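Local coordinates for protein carboxylesterase (Uncultured bacterium, PDB 5GMX) that hydrolyses carboxylic esters as a family VIII carboxylesterase with a beta-lactamase-like fold, and also acts on oxyimino cephalosporins, at residues Ile90-Tyr99 with Lys109-Leu117. Residues are numbered along the deposited sequence; the frame is centred on the assembly and turned at random.
Sequences IDYNARVADY and KDVTVAQLL
Val113 is wedged into the buried side of this contact, with its two methyls reaching different partners. Val113 CG1 meets Ile90 CG2 at 3.9 Å and also touches Tyr92 CD1. Val113 CG2 comes to the edge of the Tyr99 ring, 3.9 Å from Tyr99 CE2. Val113 CG1 lies anti to the backbone N (chi1 173°), which leaves CG2 beside that nitrogen and turned to Tyr99. At the edge of the Tyr92 ring, in its plane, Leu117 CD1 packs tightly against Tyr92 CE1 at 3.4 Å. Val96 CG2 rests on Leu116 CB and Val111 CG1. Helices 72-86 and 165-175 close over this side: Ile90 and Leu117 both touch Val81, and Leu116 reaches Ile168 and Val172.

The backbones meet in a single beta bridge between Arg95 and Thr112. Val96 N donates to Val111 O, and Val113 N to Ala94 O at 2.9 Å, nearly straight in line with the carbonyl. Ala114 N takes a lone pair of Tyr92 O. Helix 113-117 thus starts with two of its first N-H groups bonded to the type I turn Asp91-Ala94. Thr112 is its N-cap and forms a capping box with Gln115. In this beta-lactamase-like fold the bridged pair packs beside helices 72-86 and 165-175.

The solvent side is looser and polar. The extended Arg95 chain runs past Lys109 O to a salt bridge, with Arg95 NE 2.8 Å from Asp110 OD1. NH2 adds a weak bond to the same oxygen. Guanidinium and carboxylate planes are turned 66° apart, although OD1 lies close to the guanidinium plane. Nearby, a water accepts from Ala97 N and donates to Val111 O at 2.8 Å, giving that carbonyl a second partner.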
ATOM      1  N   ILE A  90       8.552   5.981 -17.838  1.00 15.73           N
ATOM      2  CA  ILE A  90       8.896   6.921 -16.773  1.00 17.76           C
ATOM      3  C   ILE A  90      10.373   6.839 -16.414  1.00 19.58           C
ATOM      4  O   ILE A  90      10.903   5.750 -16.220  1.00 20.45           O
ATOM      5  CB  ILE A  90       8.077   6.651 -15.505  1.00 17.08           C
ATOM      6  CG1 ILE A  90       6.586   6.760 -15.818  1.00 16.89           C
ATOM      7  CG2 ILE A  90       8.503   7.601 -14.380  1.00 18.64           C
ATOM      8  CD1 ILE A  90       5.670   6.420 -14.646  1.00 15.83           C
ATOM      9  N   ASP A  91      11.031   7.993 -16.344  1.00 17.79           N
ATOM     10  CA  ASP A  91      12.394   8.085 -15.841  1.00 20.45           C
ATOM     11  C   ASP A  91      12.367   8.687 -14.442  1.00 14.77           C
ATOM     12  O   ASP A  91      11.998   9.848 -14.268  1.00 16.50           O
ATOM     13  CB  ASP A  91      13.259   8.924 -16.791  1.00 19.36           C
ATOM     14  CG  ASP A  91      14.712   9.070 -16.324  1.00 27.70           C
ATOM     15  OD1 ASP A  91      15.071   8.687 -15.177  1.00 23.82           O
ATOM     16  OD2 ASP A  91      15.515   9.572 -17.138  1.00 27.37           O
ATOM     17  N   TYR A  92      12.808   7.915 -13.452  1.00 17.88           N
ATOM     18  CA  TYR A  92      12.773   8.372 -12.062  1.00 16.48           C
ATOM     19  C   TYR A  92      13.541   9.675 -11.863  1.00 17.94           C
ATOM     20  O   TYR A  92      13.218  10.462 -10.981  1.00 16.82           O
ATOM     21  CB  TYR A  92      13.341   7.306 -11.131  1.00 16.30           C
ATOM     22  CG  TYR A  92      12.367   6.215 -10.819  1.00 13.33           C
ATOM     23  CD1 TYR A  92      11.211   6.487 -10.103  1.00 14.11           C
ATOM     24  CD2 TYR A  92      12.590   4.911 -11.247  1.00 14.29           C
ATOM     25  CE1 TYR A  92      10.309   5.494  -9.817  1.00 16.47           C
ATOM     26  CE2 TYR A  92      11.687   3.903 -10.959  1.00 15.42           C
ATOM     27  CZ  TYR A  92      10.546   4.203 -10.239  1.00 15.45           C
ATOM     28  OH  TYR A  92       9.628   3.222  -9.936  1.00 19.80           O
ATOM     29  N   ASN A  93      14.544   9.906 -12.702  1.00 18.14           N
ATOM     30  CA  ASN A  93      15.369  11.096 -12.582  1.00 17.75           C
ATOM     31  C   ASN A  93      14.792  12.294 -13.327  1.00 18.41           C
ATOM     32  O   ASN A  93      15.297  13.400 -13.195  1.00 18.75           O
ATOM     33  CB  ASN A  93      16.776  10.816 -13.108  1.00 22.43           C
ATOM     34  CG  ASN A  93      17.473   9.737 -12.336  1.00 24.60           C
ATOM     35  OD1 ASN A  93      17.591   9.813 -11.116  1.00 28.75           O
ATOM     36  ND2 ASN A  93      17.919   8.706 -13.038  1.00 21.10           N
ATOM     37  N   ALA A  94      13.750  12.069 -14.124  1.00 18.03           N
ATOM     38  CA  ALA A  94      13.140  13.149 -14.894  1.00 17.38           C
ATOM     39  C   ALA A  94      12.217  14.004 -14.035  1.00 17.44           C
ATOM     40  O   ALA A  94      11.696  13.540 -13.023  1.00 15.12           O
ATOM     41  CB  ALA A  94      12.369  12.581 -16.086  1.00 18.42           C
ATOM     42  N   ARG A  95      12.024  15.254 -14.449  1.00 13.18           N
ATOM     43  CA  ARG A  95      11.106  16.157 -13.775  1.00 17.03           C
ATOM     44  C   ARG A  95       9.678  15.673 -13.942  1.00 16.54           C
ATOM     45  O   ARG A  95       9.286  15.274 -15.039  1.00 16.60           O
ATOM     46  CB  ARG A  95      11.229  17.579 -14.330  1.00 15.44           C
ATOM     47  CG  ARG A  95      12.611  18.218 -14.204  1.00 18.75           C
ATOM     48  CD  ARG A  95      12.700  19.488 -15.065  1.00 23.75           C
ATOM     49  NE  ARG A  95      13.904  20.269 -14.778  1.00 26.36           N
ATOM     50  CZ  ARG A  95      15.122  19.954 -15.205  1.00 30.03           C
ATOM     51  NH1 ARG A  95      15.314  18.865 -15.941  1.00 35.04           N
ATOM     52  NH2 ARG A  95      16.153  20.726 -14.890  1.00 34.99           N
ATOM     53  N   VAL A  96       8.903  15.724 -12.859  1.00 13.54           N
ATOM     54  CA  VAL A  96       7.469  15.453 -12.921  1.00 15.25           C
ATOM     55  C   VAL A  96       6.815  16.260 -14.050  1.00 16.63           C
ATOM     56  O   VAL A  96       5.958  15.744 -14.780  1.00 15.21           O
ATOM     57  CB  VAL A  96       6.755  15.798 -11.587  1.00 14.48           C
ATOM     58  CG1 VAL A  96       5.251  15.540 -11.699  1.00 13.53           C
ATOM     59  CG2 VAL A  96       7.342  15.008 -10.437  1.00 15.33           C
ATOM     60  N   ALA A  97       7.238  17.519 -14.200  1.00 14.95           N
ATOM     61  CA  ALA A  97       6.623  18.431 -15.167  1.00 18.08           C
ATOM     62  C   ALA A  97       6.860  18.008 -16.617  1.00 21.06           C
ATOM     63  O   ALA A  97       6.144  18.449 -17.514  1.00 23.28           O
ATOM     64  CB  ALA A  97       7.126  19.867 -14.945  1.00 15.73           C
ATOM     65  N   ASP A  98       7.847  17.146 -16.850  1.00 19.57           N
ATOM     66  CA  ASP A  98       8.038  16.567 -18.183  1.00 21.09           C
ATOM     67  C   ASP A  98       6.805  15.774 -18.620  1.00 21.16           C
ATOM     68  O   ASP A  98       6.456  15.753 -19.798  1.00 21.15           O
ATOM     69  CB  ASP A  98       9.271  15.658 -18.210  1.00 22.95           C
ATOM     70  CG  ASP A  98      10.575  16.438 -18.229  1.00 30.77           C
ATOM     71  OD1 ASP A  98      10.523  17.686 -18.132  1.00 27.51           O
ATOM     72  OD2 ASP A  98      11.653  15.801 -18.333  1.00 33.23           O
ATOM     73  N   TYR A  99       6.148  15.132 -17.660  1.00 22.75           N
ATOM     74  CA  TYR A  99       4.974  14.308 -17.939  1.00 18.77           C
ATOM     75  C   TYR A  99       3.669  15.001 -17.560  1.00 20.80           C
ATOM     76  O   TYR A  99       2.599  14.665 -18.072  1.00 19.85           O
ATOM     77  CB  TYR A  99       5.064  12.984 -17.190  1.00 18.07           C
ATOM     78  CG  TYR A  99       6.389  12.282 -17.319  1.00 19.88           C
ATOM     79  CD1 TYR A  99       6.771  11.699 -18.519  1.00 16.81           C
ATOM     80  CD2 TYR A  99       7.234  12.147 -16.221  1.00 19.59           C
ATOM     81  CE1 TYR A  99       7.985  11.040 -18.640  1.00 18.65           C
ATOM     82  CE2 TYR A  99       8.448  11.480 -16.329  1.00 20.23           C
ATOM     83  CZ  TYR A  99       8.813  10.924 -17.540  1.00 19.91           C
ATOM     84  OH  TYR A  99      10.010  10.257 -17.661  1.00 20.24           O
ATOM     85  N   LYS A 109       8.958  23.197 -10.595  1.00 20.36           N
ATOM     86  CA  LYS A 109       9.385  22.912 -11.970  1.00 24.79           C
ATOM     87  C   LYS A 109      10.577  21.958 -12.038  1.00 18.46           C
ATOM     88  O   LYS A 109      10.856  21.400 -13.086  1.00 21.56           O
ATOM     89  CB  LYS A 109       9.747  24.204 -12.718  1.00 22.09           C
ATOM     90  CG  LYS A 109      11.056  24.835 -12.269  1.00 28.07           C
ATOM     91  CD  LYS A 109      11.449  26.043 -13.131  1.00 31.51           C
ATOM     92  CE  LYS A 109      12.790  26.626 -12.661  1.00 37.55           C
ATOM     93  NZ  LYS A 109      13.419  27.540 -13.658  1.00 53.32           N
ATOM     94  N   ASP A 110      11.290  21.771 -10.933  1.00 21.03           N
ATOM     95  CA  ASP A 110      12.460  20.899 -10.984  1.00 26.07           C
ATOM     96  C   ASP A 110      12.325  19.635 -10.139  1.00 20.23           C
ATOM     97  O   ASP A 110      13.233  18.813 -10.116  1.00 18.86           O
ATOM     98  CB  ASP A 110      13.710  21.682 -10.581  1.00 23.77           C
ATOM     99  CG  ASP A 110      14.160  22.659 -11.670  1.00 34.05           C
ATOM    100  OD1 ASP A 110      14.200  22.262 -12.862  1.00 28.52           O
ATOM    101  OD2 ASP A 110      14.453  23.829 -11.338  1.00 33.74           O
ATOM    102  N   VAL A 111      11.181  19.469  -9.483  1.00 17.82           N
ATOM    103  CA  VAL A 111      10.897  18.242  -8.733  1.00 14.53           C
ATOM    104  C   VAL A 111      10.929  17.009  -9.636  1.00 14.02           C
ATOM    105  O   VAL A 111      10.232  16.962 -10.649  1.00 18.47           O
ATOM    106  CB  VAL A 111       9.514  18.312  -8.044  1.00 16.08           C
ATOM    107  CG1 VAL A 111       9.192  16.992  -7.344  1.00 18.04           C
ATOM    108  CG2 VAL A 111       9.453  19.480  -7.057  1.00 18.11           C
ATOM    109  N   THR A 112      11.724  16.009  -9.263  1.00 14.61           N
ATOM    110  CA  THR A 112      11.824  14.773 -10.038  1.00 13.87           C
ATOM    111  C   THR A 112      10.814  13.710  -9.589  1.00 13.04           C
ATOM    112  O   THR A 112      10.243  13.807  -8.505  1.00 13.19           O
ATOM    113  CB  THR A 112      13.215  14.186  -9.939  1.00 13.45           C
ATOM    114  OG1 THR A 112      13.400  13.679  -8.617  1.00 17.61           O
ATOM    115  CG2 THR A 112      14.272  15.268 -10.229  1.00 15.68           C
ATOM    116  N   VAL A 113      10.593  12.704 -10.427  1.00 13.89           N
ATOM    117  CA  VAL A 113       9.644  11.639 -10.099  1.00 12.22           C
ATOM    118  C   VAL A 113      10.098  10.879  -8.851  1.00 12.57           C
ATOM    119  O   VAL A 113       9.288  10.562  -7.978  1.00 14.72           O
ATOM    120  CB  VAL A 113       9.457  10.676 -11.293  1.00 16.71           C
ATOM    121  CG1 VAL A 113       8.586   9.456 -10.904  1.00 10.71           C
ATOM    122  CG2 VAL A 113       8.848  11.435 -12.467  1.00 13.32           C
ATOM    123  N   ALA A 114      11.403  10.645  -8.740  1.00 15.88           N
ATOM    124  CA  ALA A 114      11.969   9.988  -7.563  1.00 16.50           C
ATOM    125  C   ALA A 114      11.690  10.780  -6.279  1.00 15.88           C
ATOM    126  O   ALA A 114      11.384  10.192  -5.242  1.00 12.88           O
ATOM    127  CB  ALA A 114      13.478   9.783  -7.741  1.00 14.53           C
ATOM    128  N   GLN A 115      11.768  12.108  -6.354  1.00 14.50           N
ATOM    129  CA  GLN A 115      11.462  12.955  -5.196  1.00 12.88           C
ATOM    130  C   GLN A 115       9.971  12.951  -4.835  1.00 14.09           C
ATOM    131  O   GLN A 115       9.609  12.917  -3.659  1.00 13.07           O
ATOM    132  CB  GLN A 115      11.924  14.393  -5.445  1.00 14.49           C
ATOM    133  CG  GLN A 115      13.428  14.567  -5.415  1.00 17.72           C
ATOM    134  CD  GLN A 115      13.856  15.972  -5.822  1.00 19.56           C
ATOM    135  OE1 GLN A 115      13.106  16.699  -6.472  1.00 20.58           O
ATOM    136  NE2 GLN A 115      15.066  16.355  -5.434  1.00 20.42           N
ATOM    137  N   LEU A 116       9.112  13.014  -5.849  1.00 10.98           N
ATOM    138  CA  LEU A 116       7.671  12.919  -5.643  1.00 14.05           C
ATOM    139  C   LEU A 116       7.303  11.597  -4.953  1.00 14.48           C
ATOM    140  O   LEU A 116       6.498  11.572  -4.021  1.00 13.00           O
ATOM    141  CB  LEU A 116       6.925  13.028  -6.981  1.00 13.70           C
ATOM    142  CG  LEU A 116       5.396  13.125  -6.953  1.00 15.81           C
ATOM    143  CD1 LEU A 116       4.948  14.513  -6.541  1.00 13.44           C
ATOM    144  CD2 LEU A 116       4.777  12.731  -8.287  1.00 16.38           C
ATOM    145  N   LEU A 117       7.900  10.503  -5.413  1.00 14.62           N
ATOM    146  CA  LEU A 117       7.566   9.176  -4.891  1.00 17.87           C
ATOM    147  C   LEU A 117       8.164   8.886  -3.522  1.00 18.68           C
ATOM    148  O   LEU A 117       7.740   7.934  -2.872  1.00 13.66           O
ATOM    149  CB  LEU A 117       8.022   8.091  -5.861  1.00 12.94           C
ATOM    150  CG  LEU A 117       7.149   7.942  -7.094  1.00 15.57           C
ATOM    151  CD1 LEU A 117       7.817   6.990  -8.059  1.00 20.58           C
ATOM    152  CD2 LEU A 117       5.812   7.396  -6.652  1.00 21.39           C
TER
HETATM  153  O   HOH W   1       8.533  18.787 -11.936  1.00 16.60           O